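Local coordinates for protein endoglucanase (PDB 6VC5) that probably catalyses the endohydrolysis of beta-1,4-glucosidic linkages in cellulose, as a family 8 glycosyl hydrolase, at residues 127-135 with 202-210; 193-201 with 212-223. All coordinates share one frame; numbering follows the deposited sequence.

Interaction 1: residues 127-135 with 202-210; sequences MTKSVGPYT and INLHTNAFS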
loop_
_atom_site.group_PDB
_atom_site.type_symbol
_atom_site.label_atom_id
_atom_site.label_comp_id
_atom_site.label_asym_id
_atom_site.label_seq_id
_atom_site.Cartn_x
_atom_site.Cartn_y
_atom_site.Cartn_z
ATOM N N MET A 127 -12.811 -3.551 9.564
ATOM C CA MET A 127 -12.011 -2.364 9.270
ATOM C C MET A 127 -12.775 -1.314 8.481
ATOM O O MET A 127 -12.152 -0.458 7.852
ATOM C CB MET A 127 -10.731 -2.728 8.523
ATOM C CG MET A 127 -9.756 -3.543 9.329
ATOM S SD MET A 127 -8.963 -2.586 10.695
ATOM C CE MET A 127 -9.492 -3.592 12.055
ATOM N N THR A 128 -14.097 -1.382 8.460
ATOM C CA THR A 128 -14.893 -0.310 7.885
ATOM C C THR A 128 -15.760 0.320 8.964
ATOM O O THR A 128 -16.160 -0.337 9.928
ATOM C CB THR A 128 -15.732 -0.768 6.675
ATOM O OG1 THR A 128 -16.713 -1.730 7.080
ATOM C CG2 THR A 128 -14.815 -1.371 5.595
ATOM N N LYS A 129 -16.036 1.610 8.802
ATOM C CA LYS A 129 -16.818 2.341 9.786
ATOM C C LYS A 129 -17.621 3.420 9.067
ATOM O O LYS A 129 -17.136 4.026 8.109
ATOM C CB LYS A 129 -15.882 2.983 10.816
ATOM C CG LYS A 129 -16.566 3.919 11.804
ATOM C CD LYS A 129 -17.008 3.184 13.055
ATOM C CE LYS A 129 -17.854 4.091 13.934
ATOM N NZ LYS A 129 -17.020 4.813 14.929
ATOM N N SER A 130 -18.857 3.641 9.517
ATOM C CA SER A 130 -19.654 4.756 9.010
ATOM C C SER A 130 -19.178 6.044 9.672
ATOM O O SER A 130 -19.149 6.137 10.905
ATOM C CB SER A 130 -21.137 4.530 9.298
ATOM O OG SER A 130 -21.586 3.339 8.672
ATOM N N VAL A 131 -18.792 7.024 8.852
ATOM C CA VAL A 131 -18.287 8.319 9.306
ATOM C C VAL A 131 -18.963 9.389 8.460
ATOM O O VAL A 131 -18.715 9.475 7.256
ATOM C CB VAL A 131 -16.762 8.417 9.164
ATOM C CG1 VAL A 131 -16.293 9.849 9.422
ATOM C CG2 VAL A 131 -16.085 7.437 10.106
ATOM N N GLY A 132 -19.805 10.209 9.081
ATOM C CA GLY A 132 -20.562 11.175 8.321
ATOM C C GLY A 132 -21.306 10.501 7.184
ATOM O O GLY A 132 -21.985 9.492 7.379
ATOM N N PRO A 133 -21.160 11.016 5.964
ATOM C CA PRO A 133 -21.819 10.394 4.806
ATOM C C PRO A 133 -21.026 9.273 4.151
ATOM O O PRO A 133 -21.415 8.829 3.067
ATOM C CB PRO A 133 -21.942 11.580 3.839
ATOM C CG PRO A 133 -20.671 12.367 4.099
ATOM C CD PRO A 133 -20.380 12.209 5.581
ATOM N N TYR A 134 -19.943 8.805 4.770
ATOM C CA TYR A 134 -19.019 7.861 4.161
ATOM C C TYR A 134 -19.010 6.532 4.899
ATOM O O TYR A 134 -19.377 6.433 6.073
ATOM C CB TYR A 134 -17.581 8.391 4.226
ATOM C CG TYR A 134 -17.385 9.798 3.748
ATOM C CD1 TYR A 134 -17.597 10.138 2.421
ATOM C CD2 TYR A 134 -16.972 10.795 4.629
ATOM C CE1 TYR A 134 -17.407 11.436 1.982
ATOM C CE2 TYR A 134 -16.786 12.094 4.200
ATOM C CZ TYR A 134 -17.001 12.407 2.878
ATOM O OH TYR A 134 -16.814 13.703 2.444
ATOM N N THR A 135 -18.535 5.507 4.191
ATOM C CA THR A 135 -18.004 4.299 4.805
ATOM C C THR A 135 -16.504 4.345 4.570
ATOM O O THR A 135 -16.067 4.420 3.416
ATOM C CB THR A 135 -18.593 3.054 4.150
ATOM O OG1 THR A 135 -20.014 3.043 4.348
ATOM C CG2 THR A 135 -17.988 1.809 4.770
ATOM N N ILE A 202 -10.690 12.894 10.268
ATOM C CA ILE A 202 -12.066 13.357 10.071
ATOM C C ILE A 202 -12.719 13.447 11.446
ATOM O O ILE A 202 -12.693 12.478 12.215
ATOM C CB ILE A 202 -12.877 12.430 9.148
ATOM C CG1 ILE A 202 -12.212 12.303 7.777
ATOM C CG2 ILE A 202 -14.304 12.975 8.974
ATOM C CD1 ILE A 202 -12.947 11.347 6.816
ATOM N N ASN A 203 -13.267 14.619 11.769
ATOM C CA ASN A 203 -13.961 14.796 13.038
ATOM C C ASN A 203 -15.322 14.110 12.975
ATOM O O ASN A 203 -16.104 14.328 12.047
ATOM C CB ASN A 203 -14.110 16.283 13.344
ATOM C CG ASN A 203 -14.653 16.524 14.727
ATOM O OD1 ASN A 203 -15.825 16.289 14.982
ATOM N ND2 ASN A 203 -13.782 16.915 15.650
ATOM N N LEU A 204 -15.586 13.239 13.948
ATOM C CA LEU A 204 -16.804 12.440 13.912
ATOM C C LEU A 204 -18.046 13.239 14.278
ATOM O O LEU A 204 -19.163 12.797 13.976
ATOM C CB LEU A 204 -16.675 11.249 14.857
ATOM C CG LEU A 204 -15.526 10.280 14.557
ATOM C CD1 LEU A 204 -15.664 9.064 15.450
ATOM C CD2 LEU A 204 -15.498 9.880 13.087
ATOM N N HIS A 205 -17.877 14.391 14.923
ATOM C CA HIS A 205 -19.012 15.221 15.317
ATOM C C HIS A 205 -19.350 16.313 14.312
ATOM O O HIS A 205 -20.443 16.879 14.395
ATOM C CB HIS A 205 -18.734 15.881 16.670
ATOM C CG HIS A 205 -18.381 14.907 17.750
ATOM N ND1 HIS A 205 -19.188 13.840 18.081
ATOM C CD2 HIS A 205 -17.298 14.826 18.558
ATOM C CE1 HIS A 205 -18.621 13.148 19.053
ATOM N NE2 HIS A 205 -17.475 13.727 19.363
ATOM N N THR A 206 -18.450 16.653 13.391
ATOM C CA THR A 206 -18.701 17.725 12.422
ATOM C C THR A 206 -18.439 17.326 10.977
ATOM O O THR A 206 -18.887 18.045 10.072
ATOM C CB THR A 206 -17.810 18.939 12.703
ATOM O OG1 THR A 206 -16.439 18.583 12.478
ATOM C CG2 THR A 206 -17.982 19.448 14.145
ATOM N N ASN A 207 -17.697 16.250 10.725
ATOM C CA ASN A 207 -17.234 15.852 9.393
ATOM C C ASN A 207 -16.148 16.761 8.827
ATOM O O ASN A 207 -15.853 16.685 7.629
ATOM C CB ASN A 207 -18.367 15.663 8.375
ATOM C CG ASN A 207 -18.005 14.681 7.282
ATOM O OD1 ASN A 207 -17.561 13.561 7.559
ATOM N ND2 ASN A 207 -18.184 15.094 6.033
ATOM N N ALA A 208 -15.548 17.628 9.641
ATOM C CA ALA A 208 -14.453 18.462 9.164
ATOM C C ALA A 208 -13.191 17.628 8.972
ATOM O O ALA A 208 -12.884 16.746 9.780
ATOM C CB ALA A 208 -14.165 19.582 10.160
ATOM N N PHE A 209 -12.448 17.937 7.906
ATOM C CA PHE A 209 -11.217 17.241 7.527
ATOM C C PHE A 209 -10.000 18.048 7.956
ATOM O O PHE A 209 -9.970 19.278 7.811
ATOM C CB PHE A 209 -11.126 17.108 6.003
ATOM C CG PHE A 209 -11.968 16.013 5.396
ATOM C CD1 PHE A 209 -13.283 15.770 5.805
ATOM C CD2 PHE A 209 -11.451 15.252 4.365
ATOM C CE1 PHE A 209 -14.047 14.764 5.198
ATOM C CE2 PHE A 209 -12.209 14.249 3.763
ATOM C CZ PHE A 209 -13.515 14.009 4.184
ATOM N N SER A 210 -8.967 17.348 8.424
ATOM C CA SER A 210 -7.727 18.004 8.811
ATOM C C SER A 210 -6.561 17.030 8.667
ATOM O O SER A 210 -6.739 15.827 8.477
ATOM C CB SER A 210 -7.817 18.556 10.243
ATOM O OG SER A 210 -8.127 17.523 11.157
HETATM O O HOH W 1 -19.552 10.359 12.084
#

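Interaction 2: residues 193-201 with 212-223; sequences WKLPPDWLS and AKGWPPRFSYDA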
loop_
_atom_site.group_PDB
_atom_site.type_symbol
_atom_site.label_atom_id
_atom_site.label_comp_id
_atom_site.label_asym_id
_atom_site.label_seq_id
_atom_site.Cartn_x
_atom_site.Cartn_y
_atom_site.Cartn_z
ATOM N N TRP A 193 0.237 22.742 -3.015
ATOM C CA TRP A 193 0.255 21.735 -4.067
ATOM C C TRP A 193 -0.986 20.854 -4.071
ATOM O O TRP A 193 -1.121 19.999 -4.960
ATOM C CB TRP A 193 1.498 20.854 -3.928
ATOM C CG TRP A 193 2.757 21.639 -3.936
ATOM C CD1 TRP A 193 3.611 21.841 -2.889
ATOM C CD2 TRP A 193 3.310 22.336 -5.055
ATOM N NE1 TRP A 193 4.677 22.622 -3.298
ATOM C CE2 TRP A 193 4.514 22.934 -4.624
ATOM C CE3 TRP A 193 2.910 22.497 -6.388
ATOM C CZ2 TRP A 193 5.313 23.708 -5.475
ATOM C CZ3 TRP A 193 3.718 23.260 -7.241
ATOM C CH2 TRP A 193 4.903 23.852 -6.776
ATOM N N LYS A 194 -1.879 21.025 -3.096
ATOM C CA LYS A 194 -3.128 20.274 -3.018
ATOM C C LYS A 194 -2.857 18.770 -3.003
ATOM O O LYS A 194 -3.372 18.006 -3.819
ATOM C CB LYS A 194 -4.092 20.670 -4.141
ATOM C CG LYS A 194 -4.387 22.158 -4.190
ATOM C CD LYS A 194 -4.719 22.617 -5.602
ATOM C CE LYS A 194 -6.218 22.622 -5.830
ATOM N NZ LYS A 194 -6.671 23.876 -6.493
ATOM N N LEU A 195 -2.025 18.354 -2.034
ATOM C CA LEU A 195 -1.570 16.976 -1.915
ATOM C C LEU A 195 -2.278 16.268 -0.764
ATOM O O LEU A 195 -2.636 16.890 0.243
ATOM C CB LEU A 195 -0.059 16.951 -1.636
ATOM C CG LEU A 195 0.828 17.415 -2.801
ATOM C CD1 LEU A 195 2.218 17.768 -2.316
ATOM C CD2 LEU A 195 0.908 16.345 -3.907
ATOM N N PRO A 196 -2.447 14.954 -0.866
ATOM C CA PRO A 196 -2.980 14.199 0.268
ATOM C C PRO A 196 -1.934 14.058 1.347
ATOM O O PRO A 196 -0.720 13.978 1.052
ATOM C CB PRO A 196 -3.329 12.836 -0.353
ATOM C CG PRO A 196 -2.292 12.681 -1.464
ATOM C CD PRO A 196 -2.081 14.087 -2.003
ATOM N N PRO A 197 -2.322 14.014 2.616
ATOM C CA PRO A 197 -1.357 13.792 3.690
ATOM C C PRO A 197 -1.088 12.303 3.875
ATOM O O PRO A 197 -1.872 11.437 3.466
ATOM C CB PRO A 197 -2.084 14.347 4.922
ATOM C CG PRO A 197 -3.524 14.023 4.639
ATOM C CD PRO A 197 -3.703 14.137 3.134
ATOM N N ASP A 198 0.043 12.017 4.533
ATOM C CA ASP A 198 0.287 10.664 5.027
ATOM C C ASP A 198 -0.867 10.192 5.913
ATOM O O ASP A 198 -1.301 9.034 5.816
ATOM C CB ASP A 198 1.593 10.615 5.831
ATOM C CG ASP A 198 2.847 10.867 4.989
ATOM O OD1 ASP A 198 2.902 10.484 3.791
ATOM O OD2 ASP A 198 3.815 11.425 5.573
ATOM N N TRP A 199 -1.389 11.080 6.763
ATOM C CA TRP A 199 -2.404 10.737 7.761
ATOM C C TRP A 199 -3.457 11.837 7.792
ATOM O O TRP A 199 -3.126 13.007 8.034
ATOM C CB TRP A 199 -1.757 10.599 9.145
ATOM C CG TRP A 199 -0.725 9.485 9.215
ATOM C CD1 TRP A 199 0.637 9.607 9.091
ATOM C CD2 TRP A 199 -0.985 8.101 9.429
ATOM N NE1 TRP A 199 1.232 8.374 9.201
ATOM C CE2 TRP A 199 0.257 7.434 9.417
ATOM C CE3 TRP A 199 -2.151 7.357 9.628
ATOM C CZ2 TRP A 199 0.362 6.048 9.607
ATOM C CZ3 TRP A 199 -2.047 5.982 9.807
ATOM C CH2 TRP A 199 -0.804 5.347 9.797
ATOM N N LEU A 200 -4.719 11.456 7.578
ATOM C CA LEU A 200 -5.856 12.367 7.527
ATOM C C LEU A 200 -6.713 12.154 8.768
ATOM O O LEU A 200 -6.848 11.025 9.248
ATOM C CB LEU A 200 -6.701 12.051 6.284
ATOM C CG LEU A 200 -7.942 12.901 6.087
ATOM C CD1 LEU A 200 -7.544 14.284 5.595
ATOM C CD2 LEU A 200 -8.865 12.217 5.098
ATOM N N SER A 201 -7.289 13.233 9.296
ATOM C CA SER A 201 -8.262 13.135 10.380
ATOM C C SER A 201 -9.630 13.622 9.905
ATOM O O SER A 201 -9.732 14.650 9.223
ATOM C CB SER A 201 -7.800 13.971 11.575
ATOM O OG SER A 201 -8.646 13.757 12.693
ATOM N N ALA A 212 -3.847 14.854 10.319
ATOM C CA ALA A 212 -3.930 14.214 11.627
ATOM C C ALA A 212 -2.782 14.655 12.525
ATOM O O ALA A 212 -1.645 14.816 12.073
ATOM C CB ALA A 212 -3.878 12.696 11.473
ATOM N N LYS A 213 -3.095 14.855 13.806
ATOM C CA LYS A 213 -2.058 15.015 14.812
ATOM C C LYS A 213 -1.409 13.662 15.088
ATOM O O LYS A 213 -2.004 12.606 14.855
ATOM C CB LYS A 213 -2.666 15.559 16.104
ATOM C CG LYS A 213 -3.200 16.979 15.948
ATOM C CD LYS A 213 -2.039 17.948 15.750
ATOM C CE LYS A 213 -2.498 19.402 15.759
ATOM N NZ LYS A 213 -3.187 19.784 14.492
ATOM N N GLY A 214 -0.167 13.701 15.576
ATOM C CA GLY A 214 0.555 12.492 15.934
ATOM C C GLY A 214 1.631 12.086 14.956
ATOM O O GLY A 214 2.397 11.157 15.255
ATOM N N TRP A 215 1.714 12.735 13.797
ATOM C CA TRP A 215 2.762 12.531 12.814
ATOM C C TRP A 215 3.041 13.879 12.155
ATOM O O TRP A 215 2.163 14.743 12.130
ATOM C CB TRP A 215 2.318 11.564 11.707
ATOM C CG TRP A 215 1.975 10.166 12.126
ATOM C CD1 TRP A 215 2.813 9.079 12.135
ATOM C CD2 TRP A 215 0.692 9.685 12.522
ATOM N NE1 TRP A 215 2.123 7.960 12.531
ATOM C CE2 TRP A 215 0.823 8.303 12.781
ATOM C CE3 TRP A 215 -0.553 10.290 12.707
ATOM C CZ2 TRP A 215 -0.244 7.524 13.207
ATOM C CZ3 TRP A 215 -1.618 9.512 13.133
ATOM C CH2 TRP A 215 -1.452 8.138 13.373
ATOM N N PRO A 216 4.242 14.076 11.622
ATOM C CA PRO A 216 4.533 15.345 10.933
ATOM C C PRO A 216 3.535 15.569 9.812
ATOM O O PRO A 216 3.119 14.610 9.141
ATOM C CB PRO A 216 5.948 15.135 10.381
ATOM C CG PRO A 216 6.550 14.084 11.262
ATOM C CD PRO A 216 5.414 13.191 11.676
ATOM N N PRO A 217 3.095 16.805 9.605
ATOM C CA PRO A 217 2.000 17.092 8.648
ATOM C C PRO A 217 2.493 17.169 7.206
ATOM O O PRO A 217 2.563 18.238 6.587
ATOM C CB PRO A 217 1.477 18.438 9.158
ATOM C CG PRO A 217 2.722 19.114 9.674
ATOM C CD PRO A 217 3.502 18.011 10.354
ATOM N N ARG A 218 2.807 16.007 6.632
ATOM C CA ARG A 218 3.553 15.925 5.386
ATOM C C ARG A 218 2.856 15.030 4.369
ATOM O O ARG A 218 2.050 14.164 4.720
ATOM C CB ARG A 218 4.953 15.351 5.624
ATOM C CG ARG A 218 5.793 16.192 6.533
ATOM C CD ARG A 218 7.013 15.432 6.962
ATOM N NE ARG A 218 7.841 16.261 7.834
ATOM C CZ ARG A 218 8.957 15.833 8.402
ATOM N NH1 ARG A 218 9.371 14.593 8.185
ATOM N NH2 ARG A 218 9.660 16.652 9.183
ATOM N N PHE A 219 3.184 15.259 3.111
ATOM C CA PHE A 219 3.086 14.291 2.019
ATOM C C PHE A 219 4.462 13.656 1.912
ATOM O O PHE A 219 5.367 14.323 1.592
ATOM C CB PHE A 219 2.764 15.013 0.694
ATOM C CG PHE A 219 2.834 14.133 -0.545
ATOM C CD1 PHE A 219 1.754 13.446 -0.986
ATOM C CD2 PHE A 219 3.979 14.082 -1.286
ATOM C CE1 PHE A 219 1.815 12.696 -2.128
ATOM C CE2 PHE A 219 4.056 13.321 -2.432
ATOM C CZ PHE A 219 2.972 12.611 -2.842
ATOM N N SER A 220 4.577 12.367 2.195
ATOM C CA SER A 220 5.860 11.701 2.198
ATOM C C SER A 220 5.762 10.204 1.910
ATOM O O SER A 220 5.160 9.822 0.958
ATOM C CB SER A 220 6.663 12.005 3.477
ATOM O OG SER A 220 6.268 11.314 4.606
ATOM N N TYR A 221 6.360 9.398 2.758
ATOM C CA TYR A 221 6.625 8.026 2.428
ATOM C C TYR A 221 5.404 7.121 2.375
ATOM O O TYR A 221 5.449 6.091 1.783
ATOM C CB TYR A 221 7.686 7.481 3.380
ATOM C CG TYR A 221 8.972 8.232 3.251
ATOM C CD1 TYR A 221 9.874 7.890 2.305
ATOM C CD2 TYR A 221 9.252 9.315 4.048
ATOM C CE1 TYR A 221 11.044 8.574 2.159
ATOM C CE2 TYR A 221 10.426 10.022 3.894
ATOM C CZ TYR A 221 11.315 9.637 2.953
ATOM O OH TYR A 221 12.516 10.257 2.737
ATOM N N ASP A 222 4.312 7.547 3.000
ATOM C CA ASP A 222 3.032 6.864 2.852
ATOM C C ASP A 222 2.232 7.389 1.653
ATOM O O ASP A 222 1.840 6.646 0.778
ATOM C CB ASP A 222 2.156 7.082 4.100
ATOM C CG ASP A 222 2.682 6.395 5.363
ATOM O OD1 ASP A 222 3.600 6.938 6.000
ATOM O OD2 ASP A 222 2.133 5.364 5.766
ATOM N N ALA A 223 2.063 8.702 1.614
ATOM C CA ALA A 223 1.173 9.336 0.663
ATOM C C ALA A 223 1.610 9.173 -0.784
ATOM O O ALA A 223 0.812 9.266 -1.662
ATOM C CB ALA A 223 0.940 10.802 1.004
HETATM O O HOH W 2 3.871 12.051 8.263
HETATM O O HOH W 3 5.402 8.582 6.099
HETATM O O HOH W 4 4.482 9.382 8.278
HETATM O O HOH W 5 0.327 13.488 7.383
HETATM O O HOH W 6 3.762 7.415 9.019
#

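Interaction 1: residues 127-135 with 202-210
V131 packs on I202 and L204 where the beta hairpin 128-137, with its type II' turn V131-Y134, meets the 202-210 end of the hairpin formed by strands 200-203 and 209-211. The apolar part centres on V131. Its CG1, placed anti to the backbone N (chi1 171°), touches both I202 CG2, at 3.7 Å, and L204 CD2, while CG2 of V131 also rests on L204 CD2. V150 of the neighbouring strand 149-152 touches all three side chains, so the turn packs on the end of a three-stranded antiparallel sheet.

A second cluster joins P133 and Y134 to N207 and F209. The Y134 ring carries P133 CG over the centre of one face, and the P133 ring is met in turn by the N207 amide, whose ND2 stands 3.7 Å from P133 CD. Amide and tyrosine ring planes differ by 35°, with N207 OD1 3.7 Å from Y134 CE2. Further out, Y134 and F209 approach from opposite directions; Y134 CE2 lies in the plane of the F209 ring at its edge, and I202 CG1 sits over the centre of one F209 face.

Polar links run within each hairpin or through water. N203 OD1 accepts from H205 N in an Asx turn, and T206 OG1 accepts from A208 N in an ST turn. Between the hairpins, water 1 accepts from G132 N at 3.0 Å and donates to L204 O at 3.1 Å.

Interaction 2: residues 193-201 with 212-223
W199 and W215 lie face to face where two loops flanking the 200-203/209-211 beta hairpin fold back on each other. Their five-membered rings have centroids 3.6 Å apart and planes inclined by only 9°, while the side chains cross at a slant; W199 CD1 lies over the W215 face, 3.4 Å from W215 CG. At the W199 edge, water 6 accepts from NE1 and donates to OD1 of D222, whose OD2 is hydrogen-bonded to N153 ND2. A212 N donates to W199 O, a backbone bond that ties the two loops next to the stack.

D198 turns its carboxylate into the bend at 220-223, and its own backbone is clamped by the bond from D198 N to R218 O, 2.9 Å long. Its CG stands beside the backbone N (chi1 -66°), which sets OD1 before the backbone amides of S220 and A223: A223 N comes in nearly end-on to the C-O bond, whereas S220 N arrives on the syn side, 33° out of plane. OD2 receives S220 OG on its syn lone pair at 2.6 Å. With two main-chain donors on OD1 and a hydroxyl on OD2, the rotation of the carboxylate is fixed.

The F219 ring packs against L195 and P196. L195 CD2 makes a CH-pi contact over the centre of the ring, while P196 O lies at the ring edge, buried without a hydrogen-bonding partner and 3.2 Å from F219 CD1.

Overall arrangement
Strand 200-203 joins the two contacts, whose centres lie about 17 Å apart: its first half belongs to interaction 2 and its second half to interaction 1. The segments alternate along the chain, so the hairpin 200-211 has its turn engaged by 127-135 and its two open-end extensions engaged with each other. The contacts meet directly at S210 O and S201 N, 2.8 Å apart in a probable hydrogen bond, and at F209 CD2 against L200 CD2. The centre of interaction 1 lies about 21 Å, and that of interaction 2 about 15 Å, from the centre of the chain. A glycerol, probably from crystallisation, sits about 4 Å from the W215 side chain.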